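Local coordinates for beta-galactosidase (Geobacillus stearothermophilus, PDB 4OIF), which probably hydrolyses terminal non-reducing beta-D-galactose residues from beta-D-galactosides, as a zinc-binding glycoside hydrolase of family 42, at residues T496-Y501 with R604-E609; D533-R538 with D573-T578; T557-H562 with A580-Q585. All coordinates share one frame; numbering follows the deposited sequence.

Interaction 1 of 3, residues T496-Y501 with R604-E609; sequences TLVMTY and RDFYQE
Strand 496-500 and the helical residues 604-609 come nearest at Val498 and Tyr607, whose CA atoms stand 9.9 Å apart, a gap bridged by side chains alone. This is a helix packed on the face of a mixed beta-sheet, in the trimerisation domain of the enzyme, which the sequence relates to the glutaminase-like alpha/beta fold. From the strand, Val498 does all the touching, and its two methyls divide the work. CG1 is anti to the backbone N (chi1 176°) and meets the phenol end of Tyr607, with CG1 3.6 Å from Tyr607 OH. CG2, on the other branch, comes to the edge of the Phe606 ring, near its plane, where Val498 CG2 lies 4.1 Å from Phe606 CE2; the two side chains approach from opposite directions. The same methyl brushes Tyr607 CE1 at 4.3 Å, so the valine fork sits against both aromatics of one helical turn. These aromatics also brace each other, since Phe606 CD2 stands 3.9 Å above the plane of the Tyr607 ring, over its centre. The hydroxyl beside Val498 is buried but not without a mate, because Tyr607 OH is hydrogen-bonded to His445 ND1 on helix 438-451. On the sheet side, Ile594 of strand 589-594 touches Val498 and Phe606, and Leu470 of strand 470-473 lies against Val498, giving the valine apolar neighbours from both adjoining strands. At the strand's end Thr500 OG1 donates to Tyr501 O over 2.9 Å, in the carbonyl plane and on a lone pair (C=O...O angle 126°), and that OG1 lies 3.8 Å above the centre of the Tyr501 ring.

Interaction 2 of 3, residues D533-R538 with D573-T578; sequences DTLYPR and DFYADT
Asp533 and Tyr575 bury the most surface here, and they meet through one carboxylate oxygen and one phenol. Tyr575 OH donates to Asp533 OD2 at a modelled 2.4 Å, too short to be taken literally. The oxygen comes in at the edge of the ring, in its plane, while the carboxylate as a whole stands 85° to it. CG of Asp533 is anti to its own N (chi1 -164°), which swings the carboxylate off strand 527-534 toward the loop. Leu535 adds a light touch, its CD2 4.4 Å from Tyr575 OH. The loop, between strands 565-570 and 579-586, holds a type I beta turn from Asp573 to Ala576 at a subunit interface of the trimer: Arg338 of the second subunit makes salt bridges to both Asp533 OD2 and Asp573 OD2, which is likely to offset the like charges of these two oxygens, 4.2 Å apart. Asp573 OD1 faces the turn, accepting Phe574 N at 2.8 Å on its anti side. With an alanine in place of Asp573, Arg338 of the second subunit would probably lose one of its two carboxylates, and Phe574 N its side-chain acceptor.

Interaction 3 of 3, residues T557-H562 with A580-Q585; sequences TVIKIH and AVTSNQ
The flat group that matters is the peptide unit joining Ala580 to Val581. Ile559 CD1 lies over one face of it, well above the plane and displaced to the oxygen's side, 3.8 Å from Ala580 O and 4.1 Å from Ala580 C. The contact packs two beta-sheets face to face within the trimerisation domain: strand 555-561, of the small antiparallel pair with 527-534, lies over strand 579-586 of the large mixed sheet. The large-sheet strand is kinked exactly here by a classic beta bulge, in which Ala580 and Val581 both face Gly568. Although the CB of Ala580 points away from the smaller sheet, the residue still buries surface against it, because its carbonyl is what Ile559 covers. The ethyl arm of that isoleucine is nearly extended (chi2 159°), which carries CD1 out to the peptide. Its other branch, CG2, has a looser neighbour in Thr582 CG2 at 4.5 Å. Around these groups the core is filled by Tyr593 of strand 589-594 and Met527 of strand 527-534, each touching both Ile559 and Thr582. Further along, Ile561 and Thr582 reach toward each other, tip to tip. Thr582 has its hydroxyl between N and the carbonyl carbon (chi1 70°), and this rotation leaves the methyl beside the backbone N, aimed at the isoleucine. Val566 of strand 565-570 touches the same isoleucine. The meeting is methyl to methyl, Ile561 CD1 against Thr582 CG2 at 3.7 Å.

All three contacts belong to the trimerisation domain, away from the zinc and the predicted catalytic residues. Along the chain, interactions 2 and 3 both nest inside the loop closed by interaction 1, and their own segments alternate. Interaction 1 covers the large mixed sheet with helix 600-613; interaction 3 lays the small two-stranded sheet on it, about 13 Å away between centres, and the two touch where Phe606 CE1 meets Val581 CG1 at 3.9 Å. Interaction 2, centred about 16 Å from the centre of interaction 3, joins it where Tyr575 CD1 packs on Val558 CG2. Interaction 1 is made within one chain, while interaction 2, and interaction 3 through Lys560, reach the second subunit.

Interaction 1 of 3, residues T496-Y501 with R604-E609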
loop_
_atom_site.group_PDB
_atom_site.type_symbol
_atom_site.label_atom_id
_atom_site.label_comp_id
_atom_site.label_asym_id
_atom_site.label_seq_id
_atom_site.Cartn_x
_atom_site.Cartn_y
_atom_site.Cartn_z
ATOM N N THR A 496 4.997 -35.023 29.001
ATOM C CA THR A 496 5.450 -35.149 27.630
ATOM C C THR A 496 5.368 -33.771 26.962
ATOM O O THR A 496 4.294 -33.192 26.845
ATOM C CB THR A 496 4.605 -36.171 26.851
ATOM O OG1 THR A 496 4.848 -37.481 27.364
ATOM C CG2 THR A 496 4.962 -36.148 25.383
ATOM N N LEU A 497 6.508 -33.247 26.540
ATOM C CA LEU A 497 6.609 -31.897 26.020
ATOM C C LEU A 497 7.033 -31.920 24.570
ATOM O O LEU A 497 7.933 -32.665 24.219
ATOM C CB LEU A 497 7.610 -31.098 26.844
ATOM C CG LEU A 497 7.996 -29.705 26.355
ATOM C CD1 LEU A 497 6.809 -28.739 26.353
ATOM C CD2 LEU A 497 9.106 -29.168 27.206
ATOM N N VAL A 498 6.382 -31.112 23.736
ATOM C CA VAL A 498 6.748 -30.975 22.323
ATOM C C VAL A 498 7.096 -29.524 21.990
ATOM O O VAL A 498 6.291 -28.619 22.202
ATOM C CB VAL A 498 5.616 -31.438 21.377
ATOM C CG1 VAL A 498 5.992 -31.179 19.927
ATOM C CG2 VAL A 498 5.312 -32.915 21.574
ATOM N N MET A 499 8.303 -29.303 21.484
ATOM C CA MET A 499 8.685 -27.978 21.016
ATOM C C MET A 499 9.160 -28.046 19.580
ATOM O O MET A 499 9.309 -29.132 19.005
ATOM C CB MET A 499 9.764 -27.357 21.905
ATOM C CG MET A 499 9.218 -26.832 23.214
ATOM S SD MET A 499 10.471 -26.043 24.228
ATOM C CE MET A 499 9.723 -24.475 24.581
ATOM N N THR A 500 9.378 -26.878 18.991
ATOM C CA THR A 500 9.666 -26.805 17.568
ATOM C C THR A 500 10.753 -25.815 17.277
ATOM O O THR A 500 11.284 -25.159 18.171
ATOM C CB THR A 500 8.443 -26.363 16.731
ATOM O OG1 THR A 500 8.209 -24.960 16.936
ATOM C CG2 THR A 500 7.182 -27.175 17.082
ATOM N N TYR A 501 11.037 -25.697 15.989
ATOM C CA TYR A 501 11.852 -24.628 15.457
ATOM C C TYR A 501 11.517 -23.274 16.082
ATOM O O TYR A 501 10.365 -23.016 16.452
ATOM C CB TYR A 501 11.665 -24.561 13.950
ATOM C CG TYR A 501 10.223 -24.460 13.529
ATOM C CD1 TYR A 501 9.448 -25.602 13.354
ATOM C CD2 TYR A 501 9.631 -23.216 13.292
ATOM C CE1 TYR A 501 8.109 -25.512 12.962
ATOM C CE2 TYR A 501 8.298 -23.116 12.894
ATOM C CZ TYR A 501 7.537 -24.268 12.734
ATOM O OH TYR A 501 6.213 -24.182 12.339
ATOM N N ARG A 604 -0.681 -34.980 11.973
ATOM C CA ARG A 604 -1.649 -36.041 12.176
ATOM C C ARG A 604 -0.954 -37.321 12.650
ATOM O O ARG A 604 -1.322 -37.874 13.680
ATOM C CB ARG A 604 -2.445 -36.297 10.904
ATOM C CG ARG A 604 -3.404 -35.174 10.546
ATOM C CD ARG A 604 -4.435 -35.651 9.536
ATOM N NE ARG A 604 -5.210 -34.542 9.015
ATOM C CZ ARG A 604 -4.996 -33.971 7.835
ATOM N NH1 ARG A 604 -4.035 -34.420 7.030
ATOM N NH2 ARG A 604 -5.755 -32.956 7.455
ATOM N N ASP A 605 0.077 -37.762 11.936
ATOM C CA ASP A 605 0.742 -39.028 12.259
ATOM C C ASP A 605 1.538 -38.971 13.593
ATOM O O ASP A 605 1.426 -39.863 14.469
ATOM C CB ASP A 605 1.642 -39.432 11.085
ATOM C CG ASP A 605 0.844 -39.686 9.777
ATOM O OD1 ASP A 605 -0.395 -39.817 9.826
ATOM O OD2 ASP A 605 1.448 -39.768 8.689
ATOM N N PHE A 606 2.310 -37.902 13.745
ATOM C CA PHE A 606 3.129 -37.656 14.927
ATOM C C PHE A 606 2.275 -37.664 16.196
ATOM O O PHE A 606 2.524 -38.400 17.189
ATOM C CB PHE A 606 3.862 -36.308 14.765
ATOM C CG PHE A 606 4.783 -35.975 15.901
ATOM C CD1 PHE A 606 6.095 -36.424 15.902
ATOM C CD2 PHE A 606 4.335 -35.230 16.979
ATOM C CE1 PHE A 606 6.947 -36.128 16.970
ATOM C CE2 PHE A 606 5.177 -34.942 18.039
ATOM C CZ PHE A 606 6.488 -35.397 18.031
ATOM N N TYR A 607 1.242 -36.834 16.150
ATOM C CA TYR A 607 0.381 -36.686 17.304
ATOM C C TYR A 607 -0.532 -37.892 17.472
ATOM O O TYR A 607 -1.014 -38.143 18.567
ATOM C CB TYR A 607 -0.427 -35.392 17.213
ATOM C CG TYR A 607 0.403 -34.176 17.561
ATOM C CD1 TYR A 607 1.021 -34.070 18.801
ATOM C CD2 TYR A 607 0.577 -33.145 16.653
ATOM C CE1 TYR A 607 1.788 -32.969 19.128
ATOM C CE2 TYR A 607 1.347 -32.039 16.970
ATOM C CZ TYR A 607 1.941 -31.955 18.207
ATOM O OH TYR A 607 2.694 -30.856 18.521
ATOM N N GLN A 608 -0.750 -38.652 16.404
ATOM C CA GLN A 608 -1.532 -39.870 16.524
ATOM C C GLN A 608 -0.767 -40.816 17.405
ATOM O O GLN A 608 -1.329 -41.426 18.337
ATOM C CB GLN A 608 -1.793 -40.524 15.171
ATOM C CG GLN A 608 -2.809 -41.647 15.250
ATOM C CD GLN A 608 -4.171 -41.152 15.728
ATOM O OE1 GLN A 608 -4.578 -40.024 15.428
ATOM N NE2 GLN A 608 -4.877 -41.991 16.484
ATOM N N GLU A 609 0.528 -40.924 17.108
ATOM C CA GLU A 609 1.401 -41.741 17.941
ATOM C C GLU A 609 1.402 -41.259 19.374
ATOM O O GLU A 609 1.360 -42.073 20.299
ATOM C CB GLU A 609 2.823 -41.758 17.405
ATOM C CG GLU A 609 2.979 -42.622 16.183
ATOM C CD GLU A 609 4.151 -43.554 16.306
ATOM O OE1 GLU A 609 4.817 -43.515 17.363
ATOM O OE2 GLU A 609 4.410 -44.312 15.345
#

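Interaction 2 of 3, residues D533-R538 with D573-T578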
loop_
_atom_site.group_PDB
_atom_site.type_symbol
_atom_site.label_atom_id
_atom_site.label_comp_id
_atom_site.label_asym_id
_atom_site.label_seq_id
_atom_site.Cartn_x
_atom_site.Cartn_y
_atom_site.Cartn_z
ATOM N N ASP A 533 17.143 -22.292 9.311
ATOM C CA ASP A 533 17.127 -22.018 7.889
ATOM C C ASP A 533 15.805 -21.369 7.494
ATOM O O ASP A 533 14.746 -21.993 7.624
ATOM C CB ASP A 533 17.340 -23.307 7.109
ATOM C CG ASP A 533 17.720 -23.062 5.673
ATOM O OD1 ASP A 533 18.319 -22.001 5.367
ATOM O OD2 ASP A 533 17.420 -23.943 4.853
ATOM N N THR A 534 15.860 -20.124 7.020
ATOM C CA THR A 534 14.658 -19.423 6.576
ATOM C C THR A 534 14.514 -19.496 5.060
ATOM O O THR A 534 15.422 -19.116 4.327
ATOM C CB THR A 534 14.665 -17.953 7.011
ATOM O OG1 THR A 534 14.632 -17.872 8.443
ATOM C CG2 THR A 534 13.453 -17.232 6.437
ATOM N N LEU A 535 13.364 -19.969 4.590
ATOM C CA LEU A 535 13.195 -20.275 3.171
ATOM C C LEU A 535 12.321 -19.279 2.420
ATOM O O LEU A 535 11.457 -18.638 3.005
ATOM C CB LEU A 535 12.602 -21.671 3.014
ATOM C CG LEU A 535 13.357 -22.766 3.771
ATOM C CD1 LEU A 535 12.768 -24.122 3.444
ATOM C CD2 LEU A 535 14.839 -22.718 3.418
ATOM N N TYR A 536 12.567 -19.155 1.118
ATOM C CA TYR A 536 11.730 -18.358 0.223
ATOM C C TYR A 536 10.459 -19.134 -0.100
ATOM O O TYR A 536 10.437 -20.349 0.073
ATOM C CB TYR A 536 12.507 -18.000 -1.051
ATOM C CG TYR A 536 13.467 -16.863 -0.830
ATOM C CD1 TYR A 536 14.735 -17.086 -0.295
ATOM C CD2 TYR A 536 13.093 -15.560 -1.112
ATOM C CE1 TYR A 536 15.610 -16.030 -0.070
ATOM C CE2 TYR A 536 13.945 -14.506 -0.887
ATOM C CZ TYR A 536 15.204 -14.738 -0.367
ATOM O OH TYR A 536 16.043 -13.666 -0.158
ATOM N N PRO A 537 9.393 -18.441 -0.543
ATOM C CA PRO A 537 8.113 -19.114 -0.819
ATOM C C PRO A 537 8.190 -20.327 -1.751
ATOM O O PRO A 537 7.507 -21.319 -1.507
ATOM C CB PRO A 537 7.277 -18.002 -1.457
ATOM C CG PRO A 537 7.755 -16.776 -0.767
ATOM C CD PRO A 537 9.251 -16.973 -0.599
ATOM N N ARG A 538 9.005 -20.272 -2.793
ATOM C CA ARG A 538 9.071 -21.406 -3.703
ATOM C C ARG A 538 9.986 -22.520 -3.175
ATOM O O ARG A 538 10.018 -23.611 -3.740
ATOM C CB ARG A 538 9.536 -20.956 -5.089
ATOM C CG ARG A 538 8.543 -20.059 -5.817
ATOM C CD ARG A 538 9.129 -19.517 -7.110
ATOM N NE ARG A 538 8.111 -18.798 -7.875
ATOM C CZ ARG A 538 8.099 -17.483 -8.085
ATOM N NH1 ARG A 538 9.073 -16.711 -7.602
ATOM N NH2 ARG A 538 7.114 -16.936 -8.792
ATOM N N ASP A 573 18.718 -30.348 0.343
ATOM C CA ASP A 573 19.559 -29.212 0.742
ATOM C C ASP A 573 20.796 -29.670 1.529
ATOM O O ASP A 573 21.033 -30.864 1.686
ATOM C CB ASP A 573 18.750 -28.195 1.557
ATOM C CG ASP A 573 19.128 -26.743 1.242
ATOM O OD1 ASP A 573 20.321 -26.450 1.018
ATOM O OD2 ASP A 573 18.217 -25.887 1.224
ATOM N N PHE A 574 21.588 -28.722 2.020
ATOM C CA PHE A 574 22.907 -29.062 2.552
ATOM C C PHE A 574 22.830 -29.853 3.852
ATOM O O PHE A 574 23.799 -30.506 4.219
ATOM C CB PHE A 574 23.779 -27.795 2.739
ATOM C CG PHE A 574 23.376 -26.909 3.895
ATOM C CD1 PHE A 574 22.431 -25.899 3.719
ATOM C CD2 PHE A 574 23.983 -27.044 5.138
ATOM C CE1 PHE A 574 22.067 -25.060 4.774
ATOM C CE2 PHE A 574 23.632 -26.207 6.209
ATOM C CZ PHE A 574 22.663 -25.220 6.025
ATOM N N TYR A 575 21.691 -29.809 4.542
ATOM C CA TYR A 575 21.537 -30.577 5.767
ATOM C C TYR A 575 20.732 -31.854 5.539
ATOM O O TYR A 575 20.143 -32.409 6.474
ATOM C CB TYR A 575 20.880 -29.731 6.857
ATOM C CG TYR A 575 19.774 -28.811 6.381
ATOM C CD1 TYR A 575 20.065 -27.532 5.918
ATOM C CD2 TYR A 575 18.438 -29.210 6.418
ATOM C CE1 TYR A 575 19.072 -26.684 5.497
ATOM C CE2 TYR A 575 17.437 -28.373 5.991
ATOM C CZ TYR A 575 17.764 -27.098 5.535
ATOM O OH TYR A 575 16.781 -26.231 5.106
ATOM N N ALA A 576 20.709 -32.312 4.289
ATOM C CA ALA A 576 20.053 -33.568 3.950
ATOM C C ALA A 576 20.585 -34.737 4.791
ATOM O O ALA A 576 21.771 -34.790 5.114
ATOM C CB ALA A 576 20.216 -33.857 2.483
ATOM N N ASP A 577 19.669 -35.631 5.158
ATOM C CA ASP A 577 19.959 -36.828 5.953
ATOM C C ASP A 577 20.451 -36.509 7.357
ATOM O O ASP A 577 21.033 -37.359 8.017
ATOM C CB ASP A 577 20.981 -37.722 5.241
ATOM C CG ASP A 577 20.502 -38.172 3.877
ATOM O OD1 ASP A 577 19.293 -38.447 3.715
ATOM O OD2 ASP A 577 21.334 -38.247 2.959
ATOM N N THR A 578 20.211 -35.285 7.821
ATOM C CA THR A 578 20.522 -34.927 9.211
ATOM C C THR A 578 19.187 -34.893 9.968
ATOM O O THR A 578 18.144 -34.864 9.336
ATOM C CB THR A 578 21.279 -33.571 9.307
ATOM O OG1 THR A 578 20.480 -32.526 8.747
ATOM C CG2 THR A 578 22.599 -33.641 8.569
#

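Interaction 3 of 3, residues T557-H562 with A580-Q585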
loop_
_atom_site.group_PDB
_atom_site.type_symbol
_atom_site.label_atom_id
_atom_site.label_comp_id
_atom_site.label_asym_id
_atom_site.label_seq_id
_atom_site.Cartn_x
_atom_site.Cartn_y
_atom_site.Cartn_z
ATOM N N THR A 557 15.443 -26.542 10.834
ATOM C CA THR A 557 16.434 -26.343 11.877
ATOM C C THR A 557 17.546 -27.378 11.789
ATOM O O THR A 557 17.281 -28.576 11.810
ATOM C CB THR A 557 15.799 -26.407 13.283
ATOM O OG1 THR A 557 14.633 -25.566 13.332
ATOM C CG2 THR A 557 16.803 -25.949 14.328
ATOM N N VAL A 558 18.791 -26.926 11.689
ATOM C CA VAL A 558 19.905 -27.866 11.754
ATOM C C VAL A 558 20.078 -28.274 13.218
ATOM O O VAL A 558 20.078 -27.426 14.109
ATOM C CB VAL A 558 21.213 -27.267 11.185
ATOM C CG1 VAL A 558 22.361 -28.264 11.323
ATOM C CG2 VAL A 558 21.041 -26.888 9.713
ATOM N N ILE A 559 20.214 -29.571 13.470
ATOM C CA ILE A 559 20.199 -30.094 14.838
ATOM C C ILE A 559 21.431 -30.923 15.224
ATOM O O ILE A 559 21.873 -31.802 14.485
ATOM C CB ILE A 559 18.943 -30.956 15.052
ATOM C CG1 ILE A 559 17.696 -30.068 15.069
ATOM C CG2 ILE A 559 19.052 -31.784 16.328
ATOM C CD1 ILE A 559 16.416 -30.836 14.774
ATOM N N LYS A 560 21.971 -30.630 16.398
ATOM C CA LYS A 560 23.045 -31.415 16.996
ATOM C C LYS A 560 22.489 -32.417 18.023
ATOM O O LYS A 560 21.880 -32.018 19.018
ATOM C CB LYS A 560 24.054 -30.475 17.658
ATOM C CG LYS A 560 25.255 -31.146 18.309
ATOM C CD LYS A 560 26.052 -30.105 19.089
ATOM C CE LYS A 560 27.482 -30.532 19.367
ATOM N NZ LYS A 560 28.254 -29.377 19.917
ATOM N N ILE A 561 22.706 -33.709 17.787
ATOM C CA ILE A 561 22.168 -34.764 18.657
ATOM C C ILE A 561 23.052 -35.087 19.855
ATOM O O ILE A 561 24.270 -35.179 19.736
ATOM C CB ILE A 561 21.947 -36.082 17.877
ATOM C CG1 ILE A 561 20.909 -35.881 16.779
ATOM C CG2 ILE A 561 21.524 -37.209 18.811
ATOM C CD1 ILE A 561 19.615 -35.337 17.280
ATOM N N HIS A 562 22.422 -35.270 21.009
ATOM C CA HIS A 562 23.107 -35.770 22.192
ATOM C C HIS A 562 22.534 -37.125 22.604
ATOM O O HIS A 562 22.832 -38.139 21.983
ATOM C CB HIS A 562 22.997 -34.756 23.328
ATOM C CG HIS A 562 23.646 -33.446 23.012
ATOM N ND1 HIS A 562 24.988 -33.337 22.713
ATOM C CD2 HIS A 562 23.139 -32.193 22.928
ATOM C CE1 HIS A 562 25.281 -32.073 22.466
ATOM N NE2 HIS A 562 24.178 -31.357 22.593
ATOM N N ALA A 580 15.729 -34.106 11.738
ATOM C CA ALA A 580 14.685 -33.091 11.737
ATOM C C ALA A 580 13.708 -33.297 12.912
ATOM O O ALA A 580 13.192 -32.329 13.478
ATOM C CB ALA A 580 13.944 -33.115 10.425
ATOM N N VAL A 581 13.442 -34.549 13.274
ATOM C CA VAL A 581 12.528 -34.809 14.384
ATOM C C VAL A 581 13.164 -35.720 15.414
ATOM O O VAL A 581 13.689 -36.779 15.064
ATOM C CB VAL A 581 11.217 -35.448 13.914
ATOM C CG1 VAL A 581 10.328 -35.762 15.111
ATOM C CG2 VAL A 581 10.501 -34.526 12.964
ATOM N N THR A 582 13.123 -35.300 16.679
ATOM C CA THR A 582 13.798 -36.034 17.752
ATOM C C THR A 582 12.894 -36.291 18.961
ATOM O O THR A 582 11.939 -35.554 19.208
ATOM C CB THR A 582 15.059 -35.287 18.256
ATOM O OG1 THR A 582 14.672 -34.108 18.973
ATOM C CG2 THR A 582 15.950 -34.895 17.110
ATOM N N SER A 583 13.212 -37.348 19.706
ATOM C CA SER A 583 12.533 -37.662 20.963
ATOM C C SER A 583 13.563 -37.989 22.025
ATOM O O SER A 583 14.636 -38.499 21.722
ATOM C CB SER A 583 11.567 -38.844 20.808
ATOM O OG SER A 583 12.280 -40.061 20.682
ATOM N N ASN A 584 13.226 -37.721 23.274
ATOM C CA ASN A 584 14.180 -37.943 24.335
ATOM C C ASN A 584 13.532 -38.159 25.699
ATOM O O ASN A 584 12.736 -37.345 26.159
ATOM C CB ASN A 584 15.138 -36.763 24.389
ATOM C CG ASN A 584 16.295 -37.011 25.298
ATOM O OD1 ASN A 584 17.096 -37.912 25.057
ATOM N ND2 ASN A 584 16.413 -36.201 26.339
ATOM N N GLN A 585 13.880 -39.262 26.350
ATOM C CA GLN A 585 13.340 -39.521 27.672
ATOM C C GLN A 585 14.144 -38.719 28.662
ATOM O O GLN A 585 15.366 -38.639 28.561
ATOM C CB GLN A 585 13.376 -41.009 28.004
ATOM C CG GLN A 585 12.848 -41.875 26.872
ATOM C CD GLN A 585 12.764 -43.330 27.251
ATOM O OE1 GLN A 585 13.340 -43.753 28.251
ATOM N NE2 GLN A 585 12.044 -44.110 26.453
#